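Local structure of dTDP-4-dehydrorhamnose 3,5-epimerase (Bacillus anthracis str. Ames, 3RYK) at residues A[30-35]-A[123-128]; A[105-110]-A[141-146]. The protein epimerizes the sugar ring of dTDP-4-dehydrorhamnose at carbons 3 and 5, a step in making dTDP-L-rhamnose. All blocks are in the same frame, centred on the assembly; numbering follows the deposited sequence.

Contact 1: A[30-35]-A[123-128]; sequences TNFTDA and RGYILS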
ATOM      1  N   THR A  30     -19.431   5.762  10.658  1.00 24.60           N
ATOM      2  CA  THR A  30     -19.042   7.119  10.383  1.00 25.19           C
ATOM      3  C   THR A  30     -19.137   7.849  11.716  1.00 24.93           C
ATOM      4  O   THR A  30     -20.109   7.687  12.457  1.00 25.03           O
ATOM      5  CB  THR A  30     -19.967   7.818   9.360  1.00 25.30           C
ATOM      6  OG1 THR A  30     -19.995   7.088   8.123  1.00 27.70           O
ATOM      7  CG2 THR A  30     -19.488   9.243   9.097  1.00 26.08           C
ATOM      8  N   ASN A  31     -18.105   8.622  12.040  1.00 24.63           N
ATOM      9  CA  ASN A  31     -18.082   9.389  13.266  1.00 24.87           C
ATOM     10  C   ASN A  31     -17.575  10.803  12.995  1.00 24.08           C
ATOM     11  O   ASN A  31     -16.824  11.046  12.059  1.00 25.19           O
ATOM     12  CB  ASN A  31     -17.238   8.747  14.386  1.00 25.33           C
ATOM     13  CG  ASN A  31     -17.736   7.370  14.809  1.00 25.55           C
ATOM     14  OD1 ASN A  31     -17.605   6.396  14.079  1.00 25.97           O
ATOM     15  ND2 ASN A  31     -18.211   7.274  16.047  1.00 28.36           N
ATOM     16  N   PHE A  32     -18.023  11.732  13.821  1.00 23.64           N
ATOM     17  CA  PHE A  32     -17.632  13.123  13.727  1.00 23.26           C
ATOM     18  C   PHE A  32     -17.920  13.665  12.328  1.00 23.31           C
ATOM     19  O   PHE A  32     -17.137  14.421  11.771  1.00 23.69           O
ATOM     20  CB  PHE A  32     -16.155  13.269  14.132  1.00 23.85           C
ATOM     21  CG  PHE A  32     -15.795  12.397  15.300  1.00 21.63           C
ATOM     22  CD1 PHE A  32     -16.455  12.522  16.501  1.00 21.61           C
ATOM     23  CD2 PHE A  32     -14.778  11.462  15.198  1.00 23.47           C
ATOM     24  CE1 PHE A  32     -16.148  11.693  17.571  1.00 21.46           C
ATOM     25  CE2 PHE A  32     -14.447  10.644  16.278  1.00 22.72           C
ATOM     26  CZ  PHE A  32     -15.136  10.759  17.457  1.00 20.84           C
ATOM     27  N   THR A  33     -19.048  13.212  11.769  1.00 23.85           N
ATOM     28  CA  THR A  33     -19.556  13.599  10.451  1.00 24.21           C
ATOM     29  C   THR A  33     -18.832  13.039   9.225  1.00 23.76           C
ATOM     30  O   THR A  33     -19.483  12.477   8.334  1.00 24.89           O
ATOM     31  CB  THR A  33     -19.649  15.161  10.299  1.00 23.88           C
ATOM     32  OG1 THR A  33     -20.343  15.729  11.422  1.00 24.88           O
ATOM     33  CG2 THR A  33     -20.375  15.547   9.013  1.00 26.20           C
ATOM     34  N   ASP A  34     -17.509  13.175   9.209  1.00 23.30           N
ATOM     35  CA  ASP A  34     -16.643  12.769   8.103  1.00 23.50           C
ATOM     36  C   ASP A  34     -15.662  11.592   8.288  1.00 23.14           C
ATOM     37  O   ASP A  34     -15.149  11.095   7.295  1.00 23.96           O
ATOM     38  CB  ASP A  34     -15.842  14.021   7.737  1.00 24.20           C
ATOM     39  CG  ASP A  34     -16.744  15.189   7.316  1.00 25.77           C
ATOM     40  OD1 ASP A  34     -17.639  15.005   6.445  1.00 28.36           O
ATOM     41  OD2 ASP A  34     -16.518  16.306   7.822  1.00 28.12           O
ATOM     42  N   ALA A  35     -15.375  11.177   9.523  1.00 22.74           N
ATOM     43  CA  ALA A  35     -14.441  10.054   9.757  1.00 22.33           C
ATOM     44  C   ALA A  35     -15.147   8.755   9.387  1.00 22.41           C
ATOM     45  O   ALA A  35     -16.256   8.520   9.818  1.00 25.15           O
ATOM     46  CB  ALA A  35     -13.954  10.016  11.192  1.00 22.72           C
ATOM     47  N   ARG A 123     -11.871   9.012  19.121  1.00 22.87           N
ATOM     48  CA  ARG A 123     -12.336   7.635  18.996  1.00 22.01           C
ATOM     49  C   ARG A 123     -11.168   6.704  18.700  1.00 20.81           C
ATOM     50  O   ARG A 123     -10.298   7.021  17.882  1.00 21.46           O
ATOM     51  CB  ARG A 123     -13.468   7.490  17.982  1.00 22.38           C
ATOM     52  CG  ARG A 123     -14.033   6.057  17.855  1.00 23.35           C
ATOM     53  CD  ARG A 123     -15.369   6.078  17.115  1.00 24.25           C
ATOM     54  NE  ARG A 123     -16.001   4.759  17.003  1.00 26.10           N
ATOM     55  CZ  ARG A 123     -16.725   4.183  17.962  1.00 26.68           C
ATOM     56  NH1 ARG A 123     -16.869   4.771  19.144  1.00 27.84           N
ATOM     57  NH2 ARG A 123     -17.271   2.979  17.759  1.00 28.23           N
ATOM     58  N   GLY A 124     -11.170   5.577  19.404  1.00 20.66           N
ATOM     59  CA  GLY A 124     -10.151   4.536  19.287  1.00 20.22           C
ATOM     60  C   GLY A 124     -10.622   3.350  18.457  1.00 20.30           C
ATOM     61  O   GLY A 124     -11.611   2.703  18.812  1.00 21.92           O
ATOM     62  N   TYR A 125      -9.900   3.061  17.370  1.00 19.99           N
ATOM     63  CA  TYR A 125     -10.229   1.962  16.452  1.00 18.61           C
ATOM     64  C   TYR A 125      -9.099   0.935  16.368  1.00 19.34           C
ATOM     65  O   TYR A 125      -7.900   1.285  16.424  1.00 21.74           O
ATOM     66  CB  TYR A 125     -10.342   2.503  15.031  1.00 18.19           C
ATOM     67  CG  TYR A 125     -11.228   3.695  14.822  1.00 17.66           C
ATOM     68  CD1 TYR A 125     -12.532   3.554  14.374  1.00 17.03           C
ATOM     69  CD2 TYR A 125     -10.749   4.971  15.032  1.00 18.43           C
ATOM     70  CE1 TYR A 125     -13.337   4.656  14.143  1.00 19.11           C
ATOM     71  CE2 TYR A 125     -11.540   6.076  14.821  1.00 19.36           C
ATOM     72  CZ  TYR A 125     -12.841   5.916  14.370  1.00 18.56           C
ATOM     73  OH  TYR A 125     -13.624   7.026  14.147  1.00 24.00           O
ATOM     74  N   ILE A 126      -9.472  -0.330  16.207  1.00 17.05           N
ATOM     75  CA  ILE A 126      -8.497  -1.400  16.086  1.00 18.07           C
ATOM     76  C   ILE A 126      -8.423  -1.761  14.609  1.00 17.89           C
ATOM     77  O   ILE A 126      -9.402  -2.281  14.053  1.00 19.16           O
ATOM     78  CB  ILE A 126      -8.833  -2.651  16.949  1.00 18.32           C
ATOM     79  CG1 ILE A 126      -8.823  -2.320  18.456  1.00 21.16           C
ATOM     80  CG2 ILE A 126      -7.864  -3.768  16.659  1.00 18.14           C
ATOM     81  CD1 ILE A 126      -9.242  -3.490  19.364  1.00 22.51           C
ATOM     82  N   LEU A 127      -7.272  -1.482  14.006  1.00 18.26           N
ATOM     83  CA  LEU A 127      -6.984  -1.746  12.617  1.00 18.29           C
ATOM     84  C   LEU A 127      -5.915  -2.842  12.621  1.00 18.00           C
ATOM     85  O   LEU A 127      -4.909  -2.769  13.353  1.00 17.55           O
ATOM     86  CB  LEU A 127      -6.512  -0.474  11.916  1.00 18.71           C
ATOM     87  CG  LEU A 127      -7.459   0.734  12.039  1.00 18.02           C
ATOM     88  CD1 LEU A 127      -6.944   1.961  11.279  1.00 20.45           C
ATOM     89  CD2 LEU A 127      -8.859   0.362  11.563  1.00 18.72           C
ATOM     90  N   SER A 128      -6.127  -3.885  11.832  1.00 17.87           N
ATOM     91  CA  SER A 128      -5.172  -4.983  11.788  1.00 17.41           C
ATOM     92  C   SER A 128      -4.999  -5.635  10.418  1.00 17.74           C
ATOM     93  O   SER A 128      -5.760  -5.380   9.477  1.00 17.44           O
ATOM     94  CB  SER A 128      -5.573  -6.043  12.800  1.00 16.98           C
ATOM     95  OG  SER A 128      -6.809  -6.658  12.398  1.00 20.10           O
TER
HETATM   96  O   HOH W   1     -15.385   6.572  12.196  1.00 26.12           O
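The carboxamide of Asn31 lies against the side chain of Arg123, its ND2 3.3 Å from Arg123 CD. Arg123 CG is anti to the backbone N (chi1 -178°) and the chain stays extended to NE, which carries CD and NE across the amide at about a right angle. Amide and guanidinium planes are 16° apart, but the overlap is partial, ND2 lying over one face. Asn31 ND2 and Arg123 NE, both donors, make no bond to each other; Arg123 NH2 turns instead to a salt bridge with Glu29. Nearer the backbone of Arg123, the Phe32 ring puts its CZ–CE2 edge against the arginine, with Phe32 CZ 3.7 Å from Arg123 CB. The polar link is indirect. One water is hydrogen-bonded to Tyr125 OH at 2.7 Å, donates to Asn31 OD1 at 2.9 Å and reaches Ala35 O more weakly, tying the tyrosine hydroxyl to the turn. Asn31 CB covers one face of the Phe32 ring near its rim, and Arg123 CG does the same for the Tyr125 ring. The 30-35 turn itself is closed by paired backbone bonds, Asn31 N to Ala35 O and Ala35 N to Asn31 O, each 2.9 Å. Arg113 braces it through Phe32 O and Asp34. The contact thus sets the hairpin turn between strands 26-31 and 35-45 against strand 122-128, outermost within this chain in the other sheet of this jelly roll-like fold, while Tyr125 reaches between the sheets to Leu37 and Leu135.

Contact 2: A[105-110]-A[141-146]; sequences IYDVIV and FAHGFC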
ATOM      1  N   ILE A 105      -2.869  -2.286  15.380  1.00 17.44           N
ATOM      2  CA  ILE A 105      -2.729  -1.037  16.100  1.00 17.65           C
ATOM      3  C   ILE A 105      -4.055  -0.551  16.670  1.00 17.84           C
ATOM      4  O   ILE A 105      -5.132  -0.967  16.229  1.00 17.37           O
ATOM      5  CB  ILE A 105      -2.233   0.099  15.135  1.00 17.05           C
ATOM      6  CG1 ILE A 105      -3.343   0.527  14.138  1.00 17.05           C
ATOM      7  CG2 ILE A 105      -0.971  -0.304  14.428  1.00 17.10           C
ATOM      8  CD1 ILE A 105      -2.889   1.505  13.046  1.00 16.84           C
ATOM      9  N   TYR A 106      -3.948   0.288  17.686  1.00 17.79           N
ATOM     10  CA  TYR A 106      -5.081   0.957  18.327  1.00 17.71           C
ATOM     11  C   TYR A 106      -4.868   2.359  17.814  1.00 18.01           C
ATOM     12  O   TYR A 106      -3.917   3.025  18.229  1.00 17.89           O
ATOM     13  CB  TYR A 106      -5.050   0.855  19.841  1.00 18.20           C
ATOM     14  CG  TYR A 106      -6.022   1.767  20.587  1.00 20.13           C
ATOM     15  CD1 TYR A 106      -7.385   1.511  20.628  1.00 21.41           C
ATOM     16  CD2 TYR A 106      -5.547   2.853  21.322  1.00 20.38           C
ATOM     17  CE1 TYR A 106      -8.254   2.344  21.341  1.00 21.48           C
ATOM     18  CE2 TYR A 106      -6.406   3.689  22.054  1.00 20.64           C
ATOM     19  CZ  TYR A 106      -7.754   3.437  22.060  1.00 21.09           C
ATOM     20  OH  TYR A 106      -8.590   4.278  22.793  1.00 20.61           O
ATOM     21  N   ASP A 107      -5.725   2.796  16.899  1.00 18.60           N
ATOM     22  CA  ASP A 107      -5.632   4.093  16.280  1.00 19.09           C
ATOM     23  C   ASP A 107      -6.633   5.089  16.839  1.00 19.33           C
ATOM     24  O   ASP A 107      -7.825   4.791  16.977  1.00 19.92           O
ATOM     25  CB  ASP A 107      -5.804   3.870  14.786  1.00 19.51           C
ATOM     26  CG  ASP A 107      -5.517   5.093  13.969  1.00 21.60           C
ATOM     27  OD1 ASP A 107      -6.157   6.156  14.148  1.00 26.00           O
ATOM     28  OD2 ASP A 107      -4.640   4.955  13.096  1.00 22.05           O
ATOM     29  N   VAL A 108      -6.148   6.292  17.137  1.00 19.34           N
ATOM     30  CA  VAL A 108      -6.985   7.321  17.698  1.00 19.06           C
ATOM     31  C   VAL A 108      -7.020   8.549  16.800  1.00 19.50           C
ATOM     32  O   VAL A 108      -6.014   8.886  16.163  1.00 18.90           O
ATOM     33  CB  VAL A 108      -6.421   7.811  19.057  1.00 19.88           C
ATOM     34  CG1 VAL A 108      -7.173   9.080  19.557  1.00 18.78           C
ATOM     35  CG2 VAL A 108      -6.442   6.695  20.097  1.00 18.63           C
ATOM     36  N   ILE A 109      -8.187   9.179  16.733  1.00 20.29           N
ATOM     37  CA  ILE A 109      -8.354  10.397  15.955  1.00 20.18           C
ATOM     38  C   ILE A 109      -9.074  11.357  16.879  1.00 20.49           C
ATOM     39  O   ILE A 109      -9.918  10.938  17.670  1.00 20.11           O
ATOM     40  CB  ILE A 109      -9.086  10.244  14.569  1.00 20.25           C
ATOM     41  CG1 ILE A 109     -10.575   9.935  14.714  1.00 19.90           C
ATOM     42  CG2 ILE A 109      -8.378   9.205  13.704  1.00 20.76           C
ATOM     43  CD1 ILE A 109     -11.269   9.789  13.378  1.00 21.50           C
ATOM     44  N   VAL A 110      -8.700  12.636  16.799  1.00 20.95           N
ATOM     45  CA  VAL A 110      -9.288  13.688  17.618  1.00 21.33           C
ATOM     46  C   VAL A 110      -9.795  14.816  16.699  1.00 21.37           C
ATOM     47  O   VAL A 110      -9.066  15.279  15.822  1.00 21.41           O
ATOM     48  CB  VAL A 110      -8.220  14.282  18.571  1.00 21.14           C
ATOM     49  CG1 VAL A 110      -8.902  15.213  19.589  1.00 24.83           C
ATOM     50  CG2 VAL A 110      -7.442  13.178  19.306  1.00 22.16           C
ATOM     51  N   PHE A 141      -8.260  17.000  11.910  1.00 23.79           N
ATOM     52  CA  PHE A 141      -8.099  15.964  12.926  1.00 23.19           C
ATOM     53  C   PHE A 141      -6.649  15.643  13.261  1.00 22.92           C
ATOM     54  O   PHE A 141      -5.750  15.798  12.419  1.00 23.35           O
ATOM     55  CB  PHE A 141      -8.733  14.634  12.449  1.00 23.81           C
ATOM     56  CG  PHE A 141     -10.237  14.613  12.467  1.00 23.19           C
ATOM     57  CD1 PHE A 141     -10.920  13.881  13.442  1.00 24.35           C
ATOM     58  CD2 PHE A 141     -10.972  15.339  11.552  1.00 24.76           C
ATOM     59  CE1 PHE A 141     -12.312  13.849  13.485  1.00 25.41           C
ATOM     60  CE2 PHE A 141     -12.363  15.322  11.583  1.00 26.11           C
ATOM     61  CZ  PHE A 141     -13.035  14.579  12.552  1.00 25.36           C
ATOM     62  N   ALA A 142      -6.436  15.200  14.503  1.00 23.17           N
ATOM     63  CA  ALA A 142      -5.135  14.781  14.983  1.00 23.13           C
ATOM     64  C   ALA A 142      -5.243  13.271  14.804  1.00 22.90           C
ATOM     65  O   ALA A 142      -6.348  12.698  14.962  1.00 24.23           O
ATOM     66  CB  ALA A 142      -4.927  15.128  16.425  1.00 23.99           C
ATOM     67  N   HIS A 143      -4.127  12.639  14.466  1.00 22.01           N
ATOM     68  CA  HIS A 143      -4.053  11.197  14.242  1.00 22.07           C
ATOM     69  C   HIS A 143      -2.790  10.566  14.780  1.00 22.27           C
ATOM     70  O   HIS A 143      -1.670  11.075  14.555  1.00 23.56           O
ATOM     71  CB  HIS A 143      -4.105  10.858  12.752  1.00 22.21           C
ATOM     72  CG  HIS A 143      -3.708   9.442  12.458  1.00 21.16           C
ATOM     73  ND1 HIS A 143      -2.458   9.097  11.988  1.00 22.46           N
ATOM     74  CD2 HIS A 143      -4.377   8.279  12.629  1.00 21.81           C
ATOM     75  CE1 HIS A 143      -2.380   7.786  11.859  1.00 22.18           C
ATOM     76  NE2 HIS A 143      -3.528   7.264  12.248  1.00 22.05           N
ATOM     77  N   GLY A 144      -2.969   9.435  15.460  1.00 21.77           N
ATOM     78  CA  GLY A 144      -1.864   8.682  16.026  1.00 20.94           C
ATOM     79  C   GLY A 144      -2.276   7.260  16.301  1.00 20.21           C
ATOM     80  O   GLY A 144      -3.466   6.927  16.189  1.00 19.37           O
ATOM     81  N   PHE A 145      -1.308   6.419  16.647  1.00 19.74           N
ATOM     82  CA  PHE A 145      -1.604   5.024  16.946  1.00 19.16           C
ATOM     83  C   PHE A 145      -0.592   4.349  17.872  1.00 19.24           C
ATOM     84  O   PHE A 145       0.547   4.828  18.048  1.00 19.09           O
ATOM     85  CB  PHE A 145      -1.739   4.216  15.652  1.00 19.50           C
ATOM     86  CG  PHE A 145      -0.476   4.157  14.822  1.00 18.12           C
ATOM     87  CD1 PHE A 145       0.500   3.196  15.089  1.00 19.76           C
ATOM     88  CD2 PHE A 145      -0.290   5.008  13.757  1.00 20.23           C
ATOM     89  CE1 PHE A 145       1.654   3.113  14.319  1.00 22.73           C
ATOM     90  CE2 PHE A 145       0.863   4.925  12.969  1.00 19.09           C
ATOM     91  CZ  PHE A 145       1.834   3.978  13.256  1.00 21.35           C
ATOM     92  N   CYS A 146      -1.023   3.236  18.459  1.00 18.67           N
ATOM     93  CA  CYS A 146      -0.200   2.420  19.360  1.00 18.97           C
ATOM     94  C   CYS A 146      -0.155   1.021  18.776  1.00 17.50           C
ATOM     95  O   CYS A 146      -1.204   0.403  18.556  1.00 17.48           O
ATOM     96  CB  CYS A 146      -0.782   2.382  20.778  1.00 18.91           C
ATOM     97  SG  CYS A 146       0.217   1.491  22.003  1.00 22.06           S
TER
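Asp107 and His143 each carry CG anti to the backbone N (chi1 -171° and 166°), which brings carboxylate and imidazole together diagonally, since Asp107 pairs with Phe145 and His143 with Ile109, both non-hydrogen-bonded pairs. His143 NE2 donates to Asp107 OD2 at 2.7 Å, a somewhat bent bond. The oxygen is met on its syn side and lies close to the imidazole plane, while carboxylate and ring planes are turned 33° apart. This buried His-carboxylate hydrogen bond, on the interior face of the sheet, holds the ring's rotation. On the same face, Ile105 CG2 packs 3.9 Å from Phe145 CD1, and the edge of the Phe145 ring receives His143 CE1 in its plane; the Phe145 side chain is about 9 Å from the bound pyrophosphate. Further along, Ile109 CD1 meets Phe141 CD1 at 4.1 Å. The backbones run antiparallel, and six N–H···O bonds span the ladder, including Val108 N to Gly144 O at 2.9 Å. The opposite face carries Val110 and Ala142, their CB atoms 4.0 Å apart, and Val108, which packs on Trp181. Strands 104-111 and 141-147 are neighbours inside a five-stranded antiparallel sheet, 141-147 at its centre, flanked by 122-128 beyond the first and 82-88 beyond the second. Across the interior, strand 96-100 of the other sheet covers His143 with Lys96 and Ile98, and Ile105 with Val100.

In the fold
From the N terminus the chain makes the 30-35 turn, runs through strands of both sheets and enters 105-110. It then doubles back as 123-128, where contact 1 closes a loop of 87 intervening residues, and goes on to 141-146, where contact 2 closes a shorter one of 30. The segments alternate, so the two closures cross instead of nesting. Strand 122-128 pairs with strand 104-111, through Tyr125 O with Asp107 N and Leu127 O with Ile105 N. This shared pairing, together with the packing of Ala35 CB on Ile109 CD1, connects the 30-35 turn to the ladder of contact 2, which pairs two inner strands of the sheet.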